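Local coordinates for protein cellulosomal scaffoldin (Acetivibrio cellulolyticus, PDB 4WI0) that serves as a cellulosome scaffold subunit, here its C-terminal X module and calcium-binding dockerin that engage a type II cohesin, and in full length probably also hydrolyses cellulose, at residues Gly6-Asp11 and Ile87-Gly92. The protein carries 1 engineered substitution. Residues are numbered along the deposited sequence; the frame is centred on the assembly and turned at random.
Sequences GYINPD and ILMWAG
Parallel pairing of the first and last strands of the X module's beta-sandwich domain joins Ile8 to Ile87, Asn9 to Leu88 and Pro10 to Met89. Four backbone hydrogen bonds alternate between the strands: Ile87 N to Tyr7 O, Asn9 N to Ile87 O (2.9 Å), Met89 N to Asn9 O and, just past the strand end, Asp11 N to Met89 O (2.9 Å). On the face carrying Ile8, Pro10, Ile87 and Met89, the CG2 branch of Ile8 meets Met89 CG at 3.5 Å, while its CD1 lies 4.0 Å from Ile87 CB. Met89 then bends at chi2 and chi3, both near -70°, which takes its thioether away from strand 2-10. The other face pairs Leu88 CD2 with Asn9 CB (3.8 Å); the Asn9 amide turns back along its own strand, ND2 donating to Ile8 O from above the carbonyl plane. Asp11 has CG anti to the backbone N (chi1 -173°), which lays its side chain alongside Trp90, CB 3.8 Å from Trp90 CD1, with carboxylate and indole planes 46° apart. Asp11 OD2 is hydrogen-bonded to His148 NE2, and the His148 ring also stacks on Trp90, tying this end of the sandwich to the dockerin. Past the paired residues, where the two chain segments diverge, a water links them, donating to Asp11 O (2.8 Å) and accepting from Ala91 N. Strand 2-10 is central in its mixed sheet, between antiparallel strand 44-50 and strand 78-89; beyond Trp90 the chain runs on to Asp93, a calcium ligand of the dockerin.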
loop_
_atom_site.group_PDB
_atom_site.type_symbol
_atom_site.label_atom_id
_atom_site.label_comp_id
_atom_site.label_asym_id
_atom_site.label_seq_id
_atom_site.Cartn_x
_atom_site.Cartn_y
_atom_site.Cartn_z
ATOM N N GLY B 6 -3.587 23.145 18.015
ATOM C CA GLY B 6 -3.825 22.765 16.624
ATOM C C GLY B 6 -4.128 21.293 16.414
ATOM O O GLY B 6 -4.331 20.545 17.374
ATOM N N TYR B 7 -4.151 20.892 15.146
ATOM C CA TYR B 7 -4.473 19.524 14.747
ATOM C C TYR B 7 -3.407 18.936 13.824
ATOM O O TYR B 7 -2.973 19.591 12.885
ATOM C CB TYR B 7 -5.828 19.503 14.034
ATOM C CG TYR B 7 -6.980 19.723 14.970
ATOM C CD1 TYR B 7 -7.387 21.010 15.315
ATOM C CD2 TYR B 7 -7.654 18.646 15.539
ATOM C CE1 TYR B 7 -8.447 21.215 16.187
ATOM C CE2 TYR B 7 -8.711 18.845 16.413
ATOM C CZ TYR B 7 -9.102 20.130 16.730
ATOM O OH TYR B 7 -10.153 20.330 17.603
ATOM N N ILE B 8 -2.985 17.709 14.125
ATOM C CA ILE B 8 -2.081 16.933 13.277
ATOM C C ILE B 8 -2.877 15.730 12.745
ATOM O O ILE B 8 -3.594 15.090 13.511
ATOM C CB ILE B 8 -0.857 16.387 14.072
ATOM C CG1 ILE B 8 -0.178 17.467 14.940
ATOM C CG2 ILE B 8 0.142 15.720 13.137
ATOM C CD1 ILE B 8 0.548 18.560 14.188
ATOM N N ASN B 9 -2.753 15.441 11.446
ATOM C CA ASN B 9 -3.331 14.248 10.817
ATOM C C ASN B 9 -2.253 13.538 9.984
ATOM O O ASN B 9 -1.429 14.198 9.363
ATOM C CB ASN B 9 -4.443 14.641 9.831
ATOM C CG ASN B 9 -5.820 14.821 10.463
ATOM O OD1 ASN B 9 -6.790 14.965 9.722
ATOM N ND2 ASN B 9 -5.927 14.848 11.790
ATOM N N PRO B 10 -2.277 12.194 9.933
ATOM C CA PRO B 10 -1.371 11.520 8.986
ATOM C C PRO B 10 -1.860 11.718 7.555
ATOM O O PRO B 10 -3.076 11.852 7.344
ATOM C CB PRO B 10 -1.471 10.050 9.397
ATOM C CG PRO B 10 -2.823 9.927 10.003
ATOM C CD PRO B 10 -3.112 11.235 10.678
ATOM N N ASP B 11 -0.944 11.753 6.584
ATOM C CA ASP B 11 -1.331 11.917 5.180
ATOM C C ASP B 11 -1.715 10.580 4.513
ATOM O O ASP B 11 -1.015 10.075 3.627
ATOM C CB ASP B 11 -0.228 12.636 4.379
ATOM C CG ASP B 11 -0.665 12.980 2.970
ATOM O OD1 ASP B 11 -1.882 12.977 2.694
ATOM O OD2 ASP B 11 0.204 13.246 2.124
ATOM N N ILE B 87 -2.336 20.056 10.026
ATOM C CA ILE B 87 -0.963 19.836 9.568
ATOM C C ILE B 87 -0.834 18.342 9.249
ATOM O O ILE B 87 -1.161 17.487 10.078
ATOM C CB ILE B 87 0.048 20.264 10.641
ATOM C CG1 ILE B 87 -0.063 21.768 10.882
ATOM C CG2 ILE B 87 1.473 19.890 10.253
ATOM C CD1 ILE B 87 0.488 22.199 12.225
ATOM N N LEU B 88 -0.389 18.039 8.037
ATOM C CA LEU B 88 -0.209 16.664 7.621
ATOM C C LEU B 88 1.201 16.175 7.933
ATOM O O LEU B 88 2.159 16.935 7.827
ATOM C CB LEU B 88 -0.533 16.523 6.137
ATOM C CG LEU B 88 -1.998 16.821 5.789
ATOM C CD1 LEU B 88 -2.277 16.485 4.338
ATOM C CD2 LEU B 88 -2.962 16.074 6.692
ATOM N N MET B 89 1.296 14.913 8.361
ATOM C CA MET B 89 2.574 14.231 8.600
ATOM C C MET B 89 2.697 13.004 7.682
ATOM O O MET B 89 1.727 12.243 7.514
ATOM C CB MET B 89 2.687 13.799 10.060
ATOM C CG MET B 89 2.855 14.956 11.039
ATOM S SD MET B 89 4.456 15.777 10.863
ATOM C CE MET B 89 5.503 14.498 11.541
ATOM N N TRP B 90 3.883 12.815 7.094
ATOM C CA TRP B 90 4.085 11.737 6.102
ATOM C C TRP B 90 4.676 10.474 6.726
ATOM O O TRP B 90 5.824 10.473 7.205
ATOM C CB TRP B 90 4.986 12.203 4.954
ATOM C CG TRP B 90 4.533 13.474 4.281
ATOM C CD1 TRP B 90 3.292 14.043 4.341
ATOM C CD2 TRP B 90 5.318 14.312 3.428
ATOM N NE1 TRP B 90 3.263 15.186 3.584
ATOM C CE2 TRP B 90 4.493 15.375 3.013
ATOM C CE3 TRP B 90 6.643 14.268 2.976
ATOM C CZ2 TRP B 90 4.945 16.387 2.167
ATOM C CZ3 TRP B 90 7.094 15.274 2.135
ATOM C CH2 TRP B 90 6.248 16.318 1.740
ATOM N N ALA B 91 3.889 9.401 6.731
ATOM C CA ALA B 91 4.347 8.109 7.224
ATOM C C ALA B 91 5.370 7.494 6.270
ATOM O O ALA B 91 5.339 7.744 5.069
ATOM C CB ALA B 91 3.171 7.156 7.376
ATOM N N GLY B 92 6.263 6.680 6.812
ATOM C CA GLY B 92 7.172 5.887 5.984
ATOM C C GLY B 92 8.646 6.251 6.006
ATOM O O GLY B 92 9.379 5.757 5.165
HETATM O O HOH W 1 1.571 9.640 4.540
#